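Local coordinates for protein cycloalternan-forming enzyme (Listeria monocytogenes serovar 1/2a, PDB 5F7U) that is a multidomain protein of glycoside hydrolase family 31, with a TIM-barrel domain, flanking beta domains and a family 6 carbohydrate-binding module, and binds glycans at several sites, at residues A[758-772]-A[782-796]. The protein carries 1 engineered substitution. Residues are numbered along the deposited sequence; the frame is centred on the assembly and turned at random.
Sequences EKEVYLPEGEWVDIW and TISYYADVDTLPVFA. With GLC (alpha-D-glucopyranose), chain B; GLC (alpha-D-glucopyranose), chain C.
Y785 crosses D770 at about a right angle, with D770 OD2 at the edge of its ring; its OH gives a hydrogen bond to D770 OD2 (2.6 Å) on the syn side but somewhat out of the plane of a carboxylate turned 35° from the ring. D770 CG stands anti to the backbone N (chi1 -176°), which carries the carboxylate to the phenol; its other oxygen, OD1, accepts from W772 N in an Asx turn, fixing the group's rotation. The Y785 ring is sandwiched: C2 of the chain B glucose sits 3.6 Å above the centre of one face, P793 CB over the other. That sugar also donates from O6 to D770 OD2 (2.6 Å) and from O2 to Y786 O, and accepts at O3 from Y786 N.

Two antiparallel pairings frame this site. Strand 758-763 runs beside 782-786, with K759 and V761 bonded through both backbone N and O to Y785 and I783, while 767-770 pairs with 794-796 within the larger sheet of the C-terminal domain. Between them F795 bridges the layers: L763 CD2 lies over one face of its ring, and V761 CG1 approaches CE1 obliquely at 3.8 Å. At the exposed margin S784 OG donates to E758 OE1 (2.7 Å).

Hydroxyl donors on D770 OD2 and an amide on OD1 would favour the ionised carboxylate; the oxygen gripping O6 thus also steadies the ring on which the glucose rests.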
# COMPACT_ATOMS: atom_id res chain seq x y z
N GLU A 758 -1.71 9.39 -24.79
CA GLU A 758 -0.26 9.19 -24.93
C GLU A 758 0.36 9.11 -23.55
O GLU A 758 0.54 10.14 -22.89
CB GLU A 758 0.40 10.28 -25.80
CG GLU A 758 0.13 10.14 -27.30
CD GLU A 758 0.80 8.91 -27.95
OE1 GLU A 758 1.78 8.35 -27.39
OE2 GLU A 758 0.36 8.51 -29.06
N LYS A 759 0.68 7.89 -23.12
CA LYS A 759 1.12 7.64 -21.75
C LYS A 759 2.64 7.54 -21.68
O LYS A 759 3.24 6.70 -22.35
CB LYS A 759 0.47 6.34 -21.23
CG LYS A 759 1.01 5.81 -19.90
CD LYS A 759 0.67 6.75 -18.74
CE LYS A 759 1.13 6.11 -17.44
NZ LYS A 759 0.87 6.99 -16.25
N GLU A 760 3.26 8.40 -20.87
CA GLU A 760 4.70 8.32 -20.62
C GLU A 760 4.94 7.17 -19.66
O GLU A 760 4.21 7.04 -18.65
CB GLU A 760 5.22 9.60 -19.98
CG GLU A 760 5.41 10.73 -20.96
CD GLU A 760 5.96 12.00 -20.32
OE1 GLU A 760 6.30 12.02 -19.12
OE2 GLU A 760 6.04 13.00 -21.03
N VAL A 761 5.91 6.31 -19.97
CA VAL A 761 6.30 5.23 -19.06
C VAL A 761 7.80 5.30 -18.86
O VAL A 761 8.55 5.19 -19.84
CB VAL A 761 5.95 3.83 -19.61
CG1 VAL A 761 6.25 2.76 -18.54
CG2 VAL A 761 4.48 3.74 -20.03
N TYR A 762 8.24 5.48 -17.62
CA TYR A 762 9.68 5.46 -17.40
C TYR A 762 10.13 4.00 -17.28
O TYR A 762 9.59 3.25 -16.43
CB TYR A 762 10.14 6.27 -16.15
CG TYR A 762 11.63 6.04 -15.96
CD1 TYR A 762 12.55 6.57 -16.89
CD2 TYR A 762 12.11 5.19 -14.95
CE1 TYR A 762 13.91 6.31 -16.77
CE2 TYR A 762 13.47 4.92 -14.83
CZ TYR A 762 14.36 5.47 -15.75
OH TYR A 762 15.71 5.21 -15.66
N LEU A 763 11.09 3.59 -18.12
CA LEU A 763 11.63 2.25 -18.06
C LEU A 763 13.02 2.27 -17.46
O LEU A 763 13.93 2.85 -18.05
CB LEU A 763 11.68 1.60 -19.45
CG LEU A 763 10.33 1.48 -20.17
CD1 LEU A 763 10.59 0.93 -21.57
CD2 LEU A 763 9.34 0.61 -19.40
N PRO A 764 13.20 1.63 -16.28
CA PRO A 764 14.54 1.50 -15.72
C PRO A 764 15.44 0.65 -16.61
O PRO A 764 14.97 -0.02 -17.53
CB PRO A 764 14.31 0.76 -14.40
CG PRO A 764 12.88 1.03 -14.07
CD PRO A 764 12.19 1.00 -15.41
N GLU A 765 16.75 0.70 -16.33
CA GLU A 765 17.72 0.02 -17.18
C GLU A 765 17.38 -1.48 -17.24
O GLU A 765 16.89 -2.04 -16.28
CB GLU A 765 19.15 0.30 -16.71
CG GLU A 765 19.96 0.97 -17.82
CD GLU A 765 21.08 1.87 -17.34
OE1 GLU A 765 22.14 1.34 -16.94
OE2 GLU A 765 20.91 3.12 -17.41
N GLY A 766 17.60 -2.10 -18.40
CA GLY A 766 17.26 -3.52 -18.64
C GLY A 766 16.21 -3.59 -19.73
O GLY A 766 15.77 -2.57 -20.20
N GLU A 767 15.75 -4.77 -20.10
CA GLU A 767 14.82 -4.89 -21.22
C GLU A 767 13.41 -5.17 -20.71
O GLU A 767 13.25 -5.98 -19.82
CB GLU A 767 15.28 -6.04 -22.13
CG GLU A 767 14.47 -6.17 -23.41
CD GLU A 767 15.05 -7.20 -24.35
OE1 GLU A 767 16.11 -6.93 -24.94
OE2 GLU A 767 14.44 -8.27 -24.52
N TRP A 768 12.41 -4.50 -21.29
CA TRP A 768 11.02 -4.61 -20.87
C TRP A 768 10.19 -5.04 -22.07
O TRP A 768 10.35 -4.48 -23.15
CB TRP A 768 10.51 -3.25 -20.36
CG TRP A 768 11.30 -2.82 -19.17
CD1 TRP A 768 12.45 -2.09 -19.17
CD2 TRP A 768 11.04 -3.17 -17.81
NE1 TRP A 768 12.92 -1.94 -17.88
CE2 TRP A 768 12.07 -2.59 -17.03
CE3 TRP A 768 10.02 -3.90 -17.16
CZ2 TRP A 768 12.12 -2.72 -15.63
CZ3 TRP A 768 10.06 -4.02 -15.78
CH2 TRP A 768 11.10 -3.44 -15.02
N VAL A 769 9.32 -6.04 -21.89
CA VAL A 769 8.55 -6.55 -23.01
C VAL A 769 7.08 -6.37 -22.70
O VAL A 769 6.61 -6.75 -21.63
CB VAL A 769 8.89 -8.04 -23.30
CG1 VAL A 769 8.01 -8.57 -24.42
CG2 VAL A 769 10.36 -8.20 -23.65
N ASP A 770 6.36 -5.76 -23.64
CA ASP A 770 4.91 -5.54 -23.55
C ASP A 770 4.23 -6.90 -23.43
O ASP A 770 4.35 -7.74 -24.33
CB ASP A 770 4.50 -4.80 -24.83
CG ASP A 770 3.04 -4.41 -24.86
OD1 ASP A 770 2.18 -5.19 -24.40
OD2 ASP A 770 2.77 -3.32 -25.41
N ILE A 771 3.52 -7.15 -22.33
CA ILE A 771 2.94 -8.49 -22.11
C ILE A 771 1.77 -8.84 -23.03
O ILE A 771 1.40 -10.01 -23.14
CB ILE A 771 2.56 -8.76 -20.63
CG1 ILE A 771 1.35 -7.91 -20.19
CG2 ILE A 771 3.78 -8.50 -19.73
CD1 ILE A 771 0.71 -8.36 -18.88
N TRP A 772 1.19 -7.83 -23.69
CA TRP A 772 -0.01 -8.02 -24.49
C TRP A 772 0.33 -8.42 -25.92
O TRP A 772 -0.48 -9.07 -26.57
CB TRP A 772 -0.80 -6.71 -24.55
CG TRP A 772 -1.13 -6.15 -23.21
CD1 TRP A 772 -0.56 -5.06 -22.60
CD2 TRP A 772 -2.14 -6.63 -22.31
NE1 TRP A 772 -1.14 -4.84 -21.36
CE2 TRP A 772 -2.11 -5.78 -21.16
CE3 TRP A 772 -3.06 -7.69 -22.36
CZ2 TRP A 772 -2.98 -5.96 -20.07
CZ3 TRP A 772 -3.94 -7.87 -21.26
CH2 TRP A 772 -3.88 -7.01 -20.14
N THR A 782 12.30 7.37 -20.87
CA THR A 782 10.85 7.47 -20.76
C THR A 782 10.33 7.25 -22.18
O THR A 782 10.72 7.97 -23.13
CB THR A 782 10.42 8.85 -20.23
OG1 THR A 782 10.92 9.01 -18.89
CG2 THR A 782 8.89 9.01 -20.26
N ILE A 783 9.47 6.26 -22.33
CA ILE A 783 8.85 5.99 -23.63
C ILE A 783 7.45 6.62 -23.67
O ILE A 783 6.89 6.95 -22.62
CB ILE A 783 8.79 4.48 -23.97
CG1 ILE A 783 7.87 3.70 -23.01
CG2 ILE A 783 10.21 3.90 -24.03
CD1 ILE A 783 7.47 2.33 -23.53
N SER A 784 6.93 6.81 -24.89
CA SER A 784 5.54 7.23 -25.08
C SER A 784 4.76 6.03 -25.61
O SER A 784 5.08 5.49 -26.66
CB SER A 784 5.47 8.41 -26.05
OG SER A 784 4.14 8.89 -26.14
N TYR A 785 3.76 5.60 -24.85
CA TYR A 785 2.94 4.45 -25.21
C TYR A 785 1.54 4.93 -25.57
O TYR A 785 0.88 5.61 -24.77
CB TYR A 785 2.88 3.48 -24.02
CG TYR A 785 2.33 2.08 -24.29
CD1 TYR A 785 0.96 1.85 -24.33
CD2 TYR A 785 3.19 0.97 -24.39
CE1 TYR A 785 0.44 0.56 -24.53
CE2 TYR A 785 2.70 -0.31 -24.58
CZ TYR A 785 1.32 -0.51 -24.65
OH TYR A 785 0.82 -1.77 -24.82
N TYR A 786 1.08 4.59 -26.79
CA TYR A 786 -0.29 4.94 -27.16
C TYR A 786 -1.24 3.96 -26.49
O TYR A 786 -1.21 2.75 -26.75
CB TYR A 786 -0.51 4.95 -28.69
CG TYR A 786 -1.97 5.19 -29.03
CD1 TYR A 786 -2.55 6.45 -28.85
CD2 TYR A 786 -2.78 4.14 -29.51
CE1 TYR A 786 -3.91 6.67 -29.13
CE2 TYR A 786 -4.13 4.35 -29.79
CZ TYR A 786 -4.68 5.61 -29.61
OH TYR A 786 -6.00 5.81 -29.93
N ALA A 787 -2.11 4.50 -25.63
CA ALA A 787 -3.09 3.67 -24.94
C ALA A 787 -4.47 4.30 -25.07
O ALA A 787 -4.79 5.29 -24.39
CB ALA A 787 -2.71 3.51 -23.47
N ASP A 788 -5.29 3.72 -25.94
CA ASP A 788 -6.69 4.14 -26.00
C ASP A 788 -7.36 3.73 -24.70
O ASP A 788 -6.72 3.11 -23.83
CB ASP A 788 -7.41 3.58 -27.24
CG ASP A 788 -7.62 2.06 -27.21
OD1 ASP A 788 -7.65 1.41 -26.14
OD2 ASP A 788 -7.79 1.51 -28.31
N VAL A 789 -8.64 4.07 -24.57
CA VAL A 789 -9.37 3.91 -23.29
C VAL A 789 -9.45 2.45 -22.79
O VAL A 789 -9.63 2.22 -21.60
CB VAL A 789 -10.77 4.60 -23.36
CG1 VAL A 789 -11.72 3.85 -24.29
CG2 VAL A 789 -11.39 4.76 -21.99
N ASP A 790 -9.25 1.49 -23.70
CA ASP A 790 -9.33 0.08 -23.35
C ASP A 790 -7.98 -0.56 -23.05
O ASP A 790 -7.94 -1.74 -22.70
CB ASP A 790 -10.00 -0.67 -24.50
CG ASP A 790 -11.35 -0.11 -24.83
OD1 ASP A 790 -12.14 0.07 -23.90
OD2 ASP A 790 -11.62 0.13 -26.04
N THR A 791 -6.91 0.24 -23.14
CA THR A 791 -5.53 -0.26 -23.16
C THR A 791 -4.75 0.15 -21.91
O THR A 791 -4.82 1.31 -21.48
CB THR A 791 -4.83 0.29 -24.43
OG1 THR A 791 -5.52 -0.20 -25.59
CG2 THR A 791 -3.34 -0.10 -24.52
N LEU A 792 -4.00 -0.81 -21.37
CA LEU A 792 -3.15 -0.56 -20.20
C LEU A 792 -1.72 -1.00 -20.50
O LEU A 792 -1.51 -2.18 -20.72
CB LEU A 792 -3.69 -1.38 -19.00
CG LEU A 792 -2.91 -1.33 -17.68
CD1 LEU A 792 -3.12 0.00 -16.98
CD2 LEU A 792 -3.38 -2.44 -16.76
N PRO A 793 -0.73 -0.08 -20.47
CA PRO A 793 0.67 -0.52 -20.69
C PRO A 793 1.14 -1.39 -19.52
O PRO A 793 1.11 -0.93 -18.38
CB PRO A 793 1.46 0.80 -20.71
CG PRO A 793 0.44 1.88 -20.89
CD PRO A 793 -0.84 1.38 -20.28
N VAL A 794 1.53 -2.63 -19.80
CA VAL A 794 2.12 -3.52 -18.78
C VAL A 794 3.30 -4.24 -19.43
O VAL A 794 3.16 -4.78 -20.52
CB VAL A 794 1.13 -4.57 -18.22
CG1 VAL A 794 1.80 -5.38 -17.11
CG2 VAL A 794 -0.13 -3.91 -17.63
N PHE A 795 4.45 -4.25 -18.74
CA PHE A 795 5.69 -4.81 -19.28
C PHE A 795 6.33 -5.80 -18.32
O PHE A 795 6.32 -5.59 -17.10
CB PHE A 795 6.71 -3.71 -19.57
CG PHE A 795 6.13 -2.51 -20.28
CD1 PHE A 795 5.46 -1.52 -19.57
CD2 PHE A 795 6.27 -2.38 -21.68
CE1 PHE A 795 4.92 -0.42 -20.22
CE2 PHE A 795 5.75 -1.27 -22.33
CZ PHE A 795 5.07 -0.29 -21.60
N ALA A 796 6.90 -6.86 -18.88
CA ALA A 796 7.64 -7.83 -18.07
C ALA A 796 9.13 -7.55 -18.14
O ALA A 796 9.68 -7.31 -19.21
CB ALA A 796 7.37 -9.25 -18.54
C1 GLC B . 1.06 -0.74 -28.60
C2 GLC B . 1.22 0.70 -28.11
C3 GLC B . 2.58 1.24 -28.58
C4 GLC B . 3.72 0.29 -28.17
C5 GLC B . 3.45 -1.11 -28.74
C6 GLC B . 4.49 -2.17 -28.39
O2 GLC B . 0.16 1.50 -28.64
O3 GLC B . 2.79 2.57 -28.10
O4 GLC B . 4.98 0.77 -28.64
O5 GLC B . 2.19 -1.55 -28.22
O6 GLC B . 4.62 -2.26 -26.97
C1 GLC C . -1.18 3.68 -33.51
C2 GLC C . -0.73 2.46 -34.34
C3 GLC C . -0.09 1.34 -33.48
C4 GLC C . 1.07 2.02 -32.75
C5 GLC C . 0.60 3.18 -31.84
C6 GLC C . 1.64 4.31 -31.82
O1 GLC C . -2.60 3.88 -33.55
O2 GLC C . -1.77 1.98 -35.20
O3 GLC C . 0.19 0.21 -34.36
O4 GLC C . 1.85 1.13 -31.95
O5 GLC C . -0.74 3.64 -32.13
O6 GLC C . 1.27 5.50 -32.53
O HOH W 1 3.33 6.55 -29.20
O HOH W 2 12.01 -8.42 -20.67